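Local structure of putative Acetyltransferase from the GNAT family (Novosphingobium aromaticivorans DSM 12444, 3EC4) at residues R10-L23 / R31-P45. The protein probably transfers an acyl group, such as the acetyl of acetyl-CoA, to an acceptor that is not known here. Numbering follows the deposited sequence.
Sequences RPVWNSLGGPQSEL and RRLDPAYGPFAAAAP
Trp-13 lies between two arginines where helix 11-17 packs across the two-stranded antiparallel sheet of 30-32 and 41-43, beside the larger mixed sheet of this GNAT-family protein. The Arg-31 guanidinium stacks flat on the indole, planes 9° apart, a cation-pi contact with CZ 3.6 Å from the centroid of the six-membered ring; its CD adds a CH-pi contact to the same ring. Gly-17 CA lies against the other face of this guanidinium, where any side chain would collide with NH1. Arg-10 NH1 sits over the opposite face of the indole, toward the rim. With CG anti to the backbone N (chi1 -179°), the indole reaches the end of strand 41-43, where CH2 meets Ala-44 CB at 3.7 Å. Alanine suits this strand: the small Ala-42 lets the helix come close, its CB 3.7 Å from Trp-13 CB. Replacing Trp-13 by alanine would probably leave the Arg-31 guanidinium without its flat partner and open a gap above Ala-43 and Ala-44.

Deeper in, Val-12 CG1 rests against Ala-42 CB and Phe-40 CB, while Leu-16 CD2 meets Leu-33 CD1 at 4.1 Å. Leu-33 CD1 also touches Leu-23 CB, and Leu-23 CD2 lies over the Tyr-37 ring in a CH-pi contact. Leu-23 O accepts from Asp-34 N, and Asp-34 OD1 closes an Asx turn with Ala-36 N.

Polar bonds position the arginines. Arg-10 NE forms a salt bridge with Glu-66 of strand 61-66, and its NH2 donates to Ala-43 O at 2.8 Å. Arg-31 NH1 bonds to Trp-13 O at 2.9 Å, approaching from above the carbonyl plane, and that oxygen also accepts from Gly-17 N.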
ATOM      1  N   ARG A  10     -12.206   1.945  -5.465  1.00 26.67           N
ATOM      2  CA  ARG A  10     -11.221   2.698  -6.210  1.00 24.85           C
ATOM      3  C   ARG A  10     -10.292   3.396  -5.242  1.00 24.64           C
ATOM      4  O   ARG A  10     -10.447   4.595  -4.983  1.00 26.00           O
ATOM      5  CB  ARG A  10     -11.903   3.703  -7.135  1.00 27.30           C
ATOM      6  CG  ARG A  10     -12.861   3.111  -8.184  1.00 26.33           C
ATOM      7  CD  ARG A  10     -13.117   4.131  -9.310  1.00 23.83           C
ATOM      8  NE  ARG A  10     -11.883   4.299 -10.045  1.00 24.21           N
ATOM      9  CZ  ARG A  10     -11.532   5.359 -10.770  1.00 27.84           C
ATOM     10  NH1 ARG A  10     -12.332   6.406 -10.927  1.00 26.12           N
ATOM     11  NH2 ARG A  10     -10.341   5.343 -11.350  1.00 25.65           N
ATOM     12  N   PRO A  11      -9.393   2.629  -4.596  1.00 25.58           N
ATOM     13  CA  PRO A  11      -8.664   3.177  -3.433  1.00 25.71           C
ATOM     14  C   PRO A  11      -7.667   4.270  -3.806  1.00 25.81           C
ATOM     15  O   PRO A  11      -7.498   5.220  -3.055  1.00 25.61           O
ATOM     16  CB  PRO A  11      -8.012   1.936  -2.782  1.00 27.62           C
ATOM     17  CG  PRO A  11      -8.089   0.863  -3.791  1.00 28.10           C
ATOM     18  CD  PRO A  11      -9.089   1.220  -4.844  1.00 27.19           C
ATOM     19  N   VAL A  12      -7.091   4.199  -4.994  1.00 24.67           N
ATOM     20  CA  VAL A  12      -6.181   5.269  -5.453  1.00 23.71           C
ATOM     21  C   VAL A  12      -6.959   6.542  -5.766  1.00 25.30           C
ATOM     22  O   VAL A  12      -6.602   7.641  -5.315  1.00 26.25           O
ATOM     23  CB  VAL A  12      -5.362   4.817  -6.717  1.00 20.86           C
ATOM     24  CG1 VAL A  12      -4.473   5.964  -7.202  1.00 23.32           C
ATOM     25  CG2 VAL A  12      -4.563   3.572  -6.405  1.00 26.32           C
ATOM     26  N   TRP A  13      -7.984   6.395  -6.607  1.00 24.94           N
ATOM     27  CA  TRP A  13      -8.821   7.498  -6.992  1.00 25.26           C
ATOM     28  C   TRP A  13      -9.374   8.189  -5.759  1.00 23.77           C
ATOM     29  O   TRP A  13      -9.232   9.408  -5.587  1.00 24.03           O
ATOM     30  CB  TRP A  13      -9.923   7.022  -7.926  1.00 26.88           C
ATOM     31  CG  TRP A  13     -10.862   8.112  -8.415  1.00 24.26           C
ATOM     32  CD1 TRP A  13     -12.124   8.337  -7.974  1.00 24.77           C
ATOM     33  CD2 TRP A  13     -10.629   9.072  -9.465  1.00 29.61           C
ATOM     34  NE1 TRP A  13     -12.699   9.362  -8.665  1.00 23.74           N
ATOM     35  CE2 TRP A  13     -11.803   9.851  -9.578  1.00 27.88           C
ATOM     36  CE3 TRP A  13      -9.540   9.368 -10.291  1.00 24.92           C
ATOM     37  CZ2 TRP A  13     -11.926  10.907 -10.489  1.00 30.69           C
ATOM     38  CZ3 TRP A  13      -9.661  10.401 -11.200  1.00 27.93           C
ATOM     39  CH2 TRP A  13     -10.850  11.178 -11.276  1.00 26.30           C
ATOM     40  N   ASN A  14      -9.934   7.382  -4.868  1.00 22.46           N
ATOM     41  CA  ASN A  14     -10.668   7.940  -3.758  1.00 23.40           C
ATOM     42  C   ASN A  14      -9.762   8.558  -2.686  1.00 22.50           C
ATOM     43  O   ASN A  14     -10.092   9.599  -2.133  1.00 23.60           O
ATOM     44  CB  ASN A  14     -11.595   6.900  -3.215  1.00 22.53           C
ATOM     45  CG  ASN A  14     -12.771   6.650  -4.131  1.00 25.46           C
ATOM     46  OD1 ASN A  14     -13.199   7.532  -4.909  1.00 22.98           O
ATOM     47  ND2 ASN A  14     -13.331   5.476  -4.024  1.00 24.85           N
ATOM     48  N   SER A  15      -8.610   7.940  -2.452  1.00 22.33           N
ATOM     49  CA  SER A  15      -7.652   8.512  -1.476  1.00 23.05           C
ATOM     50  C   SER A  15      -7.135   9.858  -1.968  1.00 26.99           C
ATOM     51  O   SER A  15      -7.064  10.809  -1.211  1.00 24.24           O
ATOM     52  CB  SER A  15      -6.495   7.536  -1.170  1.00 25.74           C
ATOM     53  OG  SER A  15      -5.708   7.249  -2.308  1.00 25.40           O
ATOM     54  N   LEU A  16      -6.779   9.925  -3.246  1.00 23.11           N
ATOM     55  CA  LEU A  16      -6.219  11.150  -3.829  1.00 25.68           C
ATOM     56  C   LEU A  16      -7.228  12.275  -4.058  1.00 27.03           C
ATOM     57  O   LEU A  16      -6.845  13.440  -4.177  1.00 26.03           O
ATOM     58  CB  LEU A  16      -5.488  10.828  -5.139  1.00 23.66           C
ATOM     59  CG  LEU A  16      -4.254   9.943  -5.028  1.00 23.51           C
ATOM     60  CD1 LEU A  16      -3.722   9.611  -6.452  1.00 29.46           C
ATOM     61  CD2 LEU A  16      -3.194  10.655  -4.143  1.00 25.94           C
ATOM     62  N   GLY A  17      -8.513  11.933  -4.111  1.00 27.61           N
ATOM     63  CA  GLY A  17      -9.582  12.925  -4.095  1.00 27.33           C
ATOM     64  C   GLY A  17     -10.152  13.225  -2.726  1.00 28.83           C
ATOM     65  O   GLY A  17     -10.879  14.216  -2.566  1.00 30.68           O
ATOM     66  N   GLY A  18      -9.772  12.411  -1.744  1.00 26.89           N
ATOM     67  CA  GLY A  18     -10.288  12.470  -0.382  1.00 27.36           C
ATOM     68  C   GLY A  18      -9.234  12.858   0.617  1.00 26.16           C
ATOM     69  O   GLY A  18      -8.578  13.857   0.408  1.00 25.00           O
ATOM     70  N   PRO A  19      -9.087  12.079   1.725  1.00 27.32           N
ATOM     71  CA  PRO A  19      -8.143  12.437   2.777  1.00 24.83           C
ATOM     72  C   PRO A  19      -6.723  12.800   2.299  1.00 25.13           C
ATOM     73  O   PRO A  19      -6.109  13.658   2.889  1.00 24.03           O
ATOM     74  CB  PRO A  19      -8.141  11.201   3.703  1.00 29.22           C
ATOM     75  CG  PRO A  19      -9.419  10.553   3.470  1.00 27.90           C
ATOM     76  CD  PRO A  19      -9.852  10.857   2.059  1.00 26.77           C
ATOM     77  N   GLN A  20      -6.222  12.167   1.213  1.00 25.95           N
ATOM     78  CA  GLN A  20      -4.863  12.444   0.737  1.00 25.88           C
ATOM     79  C   GLN A  20      -4.770  13.341  -0.505  1.00 26.20           C
ATOM     80  O   GLN A  20      -3.842  13.246  -1.329  1.00 25.51           O
ATOM     81  CB  GLN A  20      -4.119  11.086   0.578  1.00 26.55           C
ATOM     82  CG  GLN A  20      -3.815  10.513   1.928  1.00 25.70           C
ATOM     83  CD  GLN A  20      -3.587   9.021   1.903  1.00 26.17           C
ATOM     84  OE1 GLN A  20      -4.078   8.333   1.006  1.00 25.53           O
ATOM     85  NE2 GLN A  20      -2.899   8.500   2.906  1.00 22.52           N
ATOM     86  N   SER A  21      -5.734  14.241  -0.631  1.00 25.04           N
ATOM     87  CA  SER A  21      -5.804  15.107  -1.787  1.00 24.85           C
ATOM     88  C   SER A  21      -4.557  16.009  -1.913  1.00 24.94           C
ATOM     89  O   SER A  21      -4.223  16.412  -3.021  1.00 26.77           O
ATOM     90  CB  SER A  21      -7.091  15.937  -1.727  1.00 25.54           C
ATOM     91  OG  SER A  21      -7.007  16.782  -0.610  1.00 26.89           O
ATOM     92  N   GLU A  22      -3.889  16.329  -0.805  1.00 26.93           N
ATOM     93  CA  GLU A  22      -2.621  17.111  -0.861  1.00 28.98           C
ATOM     94  C   GLU A  22      -1.445  16.343  -1.506  1.00 27.66           C
ATOM     95  O   GLU A  22      -0.467  16.948  -1.940  1.00 29.28           O
ATOM     96  CB  GLU A  22      -2.194  17.578   0.543  1.00 30.62           C
ATOM     97  CG  GLU A  22      -2.944  18.822   1.014  1.00 35.65           C
ATOM     98  CD  GLU A  22      -2.353  19.456   2.295  1.00 36.91           C
ATOM     99  OE1 GLU A  22      -1.109  19.429   2.496  1.00 49.22           O
ATOM    100  OE2 GLU A  22      -3.149  20.001   3.084  1.00 49.53           O
ATOM    101  N   LEU A  23      -1.569  15.017  -1.593  1.00 26.64           N
ATOM    102  CA  LEU A  23      -0.582  14.170  -2.276  1.00 25.91           C
ATOM    103  C   LEU A  23      -0.794  14.049  -3.785  1.00 25.97           C
ATOM    104  O   LEU A  23       0.021  13.429  -4.471  1.00 28.33           O
ATOM    105  CB  LEU A  23      -0.543  12.777  -1.634  1.00 26.17           C
ATOM    106  CG  LEU A  23      -0.324  12.706  -0.103  1.00 28.22           C
ATOM    107  CD1 LEU A  23      -0.219  11.235   0.401  1.00 26.72           C
ATOM    108  CD2 LEU A  23       0.923  13.519   0.307  1.00 28.74           C
ATOM    109  N   ARG A  31      -5.641  11.706 -11.480  1.00 23.03           N
ATOM    110  CA  ARG A  31      -5.036  11.809 -10.155  1.00 25.18           C
ATOM    111  C   ARG A  31      -3.766  10.998 -10.128  1.00 24.78           C
ATOM    112  O   ARG A  31      -3.743   9.833 -10.554  1.00 24.71           O
ATOM    113  CB  ARG A  31      -5.998  11.360  -9.041  1.00 23.03           C
ATOM    114  CG  ARG A  31      -7.222  12.266  -8.984  1.00 25.26           C
ATOM    115  CD  ARG A  31      -8.277  11.841  -7.992  1.00 24.38           C
ATOM    116  NE  ARG A  31      -9.477  12.678  -8.203  1.00 25.80           N
ATOM    117  CZ  ARG A  31     -10.666  12.446  -7.660  1.00 26.47           C
ATOM    118  NH1 ARG A  31     -10.852  11.409  -6.837  1.00 25.94           N
ATOM    119  NH2 ARG A  31     -11.677  13.271  -7.929  1.00 25.47           N
ATOM    120  N   ARG A  32      -2.702  11.624  -9.627  1.00 24.37           N
ATOM    121  CA  ARG A  32      -1.371  10.999  -9.582  1.00 25.66           C
ATOM    122  C   ARG A  32      -0.735  11.237  -8.243  1.00 25.04           C
ATOM    123  O   ARG A  32      -0.663  12.363  -7.783  1.00 24.46           O
ATOM    124  CB  ARG A  32      -0.515  11.594 -10.704  1.00 26.65           C
ATOM    125  CG  ARG A  32       0.989  11.263 -10.679  1.00 32.41           C
ATOM    126  CD  ARG A  32       1.189   9.817 -11.020  1.00 33.41           C
ATOM    127  NE  ARG A  32       2.571   9.367 -11.340  1.00 31.57           N
ATOM    128  CZ  ARG A  32       3.412   8.797 -10.459  1.00 40.16           C
ATOM    129  NH1 ARG A  32       3.108   8.678  -9.153  1.00 27.16           N
ATOM    130  NH2 ARG A  32       4.591   8.352 -10.883  1.00 37.95           N
ATOM    131  N   LEU A  33      -0.365  10.162  -7.559  1.00 25.75           N
ATOM    132  CA  LEU A  33       0.298  10.294  -6.284  1.00 22.28           C
ATOM    133  C   LEU A  33       1.645  10.986  -6.525  1.00 24.37           C
ATOM    134  O   LEU A  33       2.367  10.702  -7.498  1.00 25.50           O
ATOM    135  CB  LEU A  33       0.469   8.908  -5.625  1.00 26.11           C
ATOM    136  CG  LEU A  33       1.243   8.762  -4.314  1.00 25.30           C
ATOM    137  CD1 LEU A  33       0.561   9.479  -3.183  1.00 24.67           C
ATOM    138  CD2 LEU A  33       1.494   7.262  -4.038  1.00 23.19           C
ATOM    139  N   ASP A  34       1.987  11.893  -5.629  1.00 27.27           N
ATOM    140  CA  ASP A  34       3.320  12.468  -5.635  1.00 27.59           C
ATOM    141  C   ASP A  34       4.314  11.298  -5.763  1.00 26.46           C
ATOM    142  O   ASP A  34       4.307  10.405  -4.948  1.00 24.89           O
ATOM    143  CB  ASP A  34       3.511  13.221  -4.334  1.00 29.50           C
ATOM    144  CG  ASP A  34       4.863  13.878  -4.205  1.00 29.14           C
ATOM    145  OD1 ASP A  34       5.832  13.500  -4.903  1.00 28.34           O
ATOM    146  OD2 ASP A  34       4.947  14.757  -3.347  1.00 28.95           O
ATOM    147  N   PRO A  35       5.155  11.294  -6.816  1.00 27.68           N
ATOM    148  CA  PRO A  35       6.158  10.235  -6.978  1.00 26.99           C
ATOM    149  C   PRO A  35       7.111   9.994  -5.809  1.00 27.21           C
ATOM    150  O   PRO A  35       7.680   8.876  -5.719  1.00 29.59           O
ATOM    151  CB  PRO A  35       6.948  10.680  -8.199  1.00 28.54           C
ATOM    152  CG  PRO A  35       5.999  11.552  -8.946  1.00 29.27           C
ATOM    153  CD  PRO A  35       5.148  12.219  -7.955  1.00 27.52           C
ATOM    154  N   ALA A  36       7.288  10.981  -4.925  1.00 26.29           N
ATOM    155  CA  ALA A  36       8.088  10.795  -3.736  1.00 25.88           C
ATOM    156  C   ALA A  36       7.433   9.765  -2.818  1.00 27.44           C
ATOM    157  O   ALA A  36       8.112   9.095  -2.032  1.00 27.50           O
ATOM    158  CB  ALA A  36       8.278  12.135  -2.982  1.00 27.47           C
ATOM    159  N   TYR A  37       6.111   9.700  -2.873  1.00 27.12           N
ATOM    160  CA  TYR A  37       5.350   8.742  -2.077  1.00 25.32           C
ATOM    161  C   TYR A  37       5.150   7.402  -2.766  1.00 25.46           C
ATOM    162  O   TYR A  37       5.169   6.383  -2.125  1.00 23.40           O
ATOM    163  CB  TYR A  37       4.025   9.325  -1.664  1.00 26.73           C
ATOM    164  CG  TYR A  37       4.107  10.419  -0.640  1.00 24.04           C
ATOM    165  CD1 TYR A  37       4.528  11.687  -0.976  1.00 27.60           C
ATOM    166  CD2 TYR A  37       3.706  10.184   0.667  1.00 26.54           C
ATOM    167  CE1 TYR A  37       4.556  12.715  -0.022  1.00 29.89           C
ATOM    168  CE2 TYR A  37       3.722  11.208   1.626  1.00 25.34           C
ATOM    169  CZ  TYR A  37       4.156  12.455   1.272  1.00 29.05           C
ATOM    170  OH  TYR A  37       4.204  13.434   2.244  1.00 28.28           O
ATOM    171  N   GLY A  38       4.930   7.383  -4.072  1.00 25.53           N
ATOM    172  CA  GLY A  38       4.701   6.105  -4.729  1.00 26.32           C
ATOM    173  C   GLY A  38       4.253   6.270  -6.164  1.00 25.30           C
ATOM    174  O   GLY A  38       4.141   7.397  -6.651  1.00 26.22           O
ATOM    175  N   PRO A  39       4.052   5.138  -6.858  1.00 25.90           N
ATOM    176  CA  PRO A  39       3.817   5.171  -8.299  1.00 27.10           C
ATOM    177  C   PRO A  39       2.336   5.169  -8.763  1.00 26.72           C
ATOM    178  O   PRO A  39       2.055   4.930  -9.951  1.00 26.38           O
ATOM    179  CB  PRO A  39       4.471   3.873  -8.728  1.00 26.99           C
ATOM    180  CG  PRO A  39       4.082   2.941  -7.613  1.00 31.45           C
ATOM    181  CD  PRO A  39       4.172   3.758  -6.364  1.00 28.60           C
ATOM    182  N   PHE A  40       1.415   5.465  -7.858  1.00 26.69           N
ATOM    183  CA  PHE A  40       0.007   5.151  -8.086  1.00 25.67           C
ATOM    184  C   PHE A  40      -0.689   6.282  -8.855  1.00 24.03           C
ATOM    185  O   PHE A  40      -0.369   7.452  -8.676  1.00 25.40           O
ATOM    186  CB  PHE A  40      -0.726   4.880  -6.786  1.00 25.62           C
ATOM    187  CG  PHE A  40      -0.276   3.617  -6.119  1.00 25.94           C
ATOM    188  CD1 PHE A  40      -0.662   2.395  -6.623  1.00 26.96           C
ATOM    189  CD2 PHE A  40       0.601   3.664  -5.045  1.00 28.13           C
ATOM    190  CE1 PHE A  40      -0.236   1.244  -6.050  1.00 31.75           C
ATOM    191  CE2 PHE A  40       1.054   2.501  -4.482  1.00 27.75           C
ATOM    192  CZ  PHE A  40       0.640   1.300  -4.983  1.00 29.38           C
ATOM    193  N   ALA A  41      -1.640   5.901  -9.709  1.00 23.21           N
ATOM    194  CA  ALA A  41      -2.451   6.894 -10.467  1.00 25.83           C
ATOM    195  C   ALA A  41      -3.819   6.318 -10.765  1.00 25.59           C
ATOM    196  O   ALA A  41      -4.039   5.117 -10.641  1.00 24.58           O
ATOM    197  CB  ALA A  41      -1.740   7.344 -11.788  1.00 25.21           C
ATOM    198  N   ALA A  42      -4.748   7.194 -11.143  1.00 26.43           N
ATOM    199  CA  ALA A  42      -6.107   6.795 -11.464  1.00 24.30           C
ATOM    200  C   ALA A  42      -6.715   7.845 -12.390  1.00 26.35           C
ATOM    201  O   ALA A  42      -6.341   9.041 -12.350  1.00 26.57           O
ATOM    202  CB  ALA A  42      -6.952   6.632 -10.180  1.00 20.99           C
ATOM    203  N   ALA A  43      -7.658   7.402 -13.198  1.00 25.22           N
ATOM    204  CA  ALA A  43      -8.389   8.284 -14.144  1.00 26.61           C
ATOM    205  C   ALA A  43      -9.899   8.275 -13.869  1.00 26.67           C
ATOM    206  O   ALA A  43     -10.465   7.279 -13.407  1.00 28.59           O
ATOM    207  CB  ALA A  43      -8.117   7.836 -15.602  1.00 23.45           C
ATOM    208  N   ALA A  44     -10.564   9.376 -14.199  1.00 25.32           N
ATOM    209  CA  ALA A  44     -12.008   9.414 -14.115  1.00 25.71           C
ATOM    210  C   ALA A  44     -12.537   8.371 -15.078  1.00 23.70           C
ATOM    211  O   ALA A  44     -11.916   8.110 -16.090  1.00 24.86           O
ATOM    212  CB  ALA A  44     -12.561  10.815 -14.497  1.00 22.88           C
ATOM    213  N   PRO A  45     -13.703   7.775 -14.776  1.00 26.00           N
ATOM    214  CA  PRO A  45     -14.307   6.911 -15.792  1.00 26.03           C
ATOM    215  C   PRO A  45     -14.444   7.659 -17.120  1.00 28.47           C
ATOM    216  O   PRO A  45     -14.853   8.809 -17.143  1.00 30.27           O
ATOM    217  CB  PRO A  45     -15.683   6.592 -15.212  1.00 29.42           C
ATOM    218  CG  PRO A  45     -15.582   6.833 -13.767  1.00 32.50           C
ATOM    219  CD  PRO A  45     -14.578   7.956 -13.611  1.00 26.75           C
TER
HETATM  220  O   HOH W   1     -13.211  10.554  -5.147  1.00 21.08           O
HETATM  221  O   HOH W   2       2.652  15.684  -1.790  1.00 27.92           O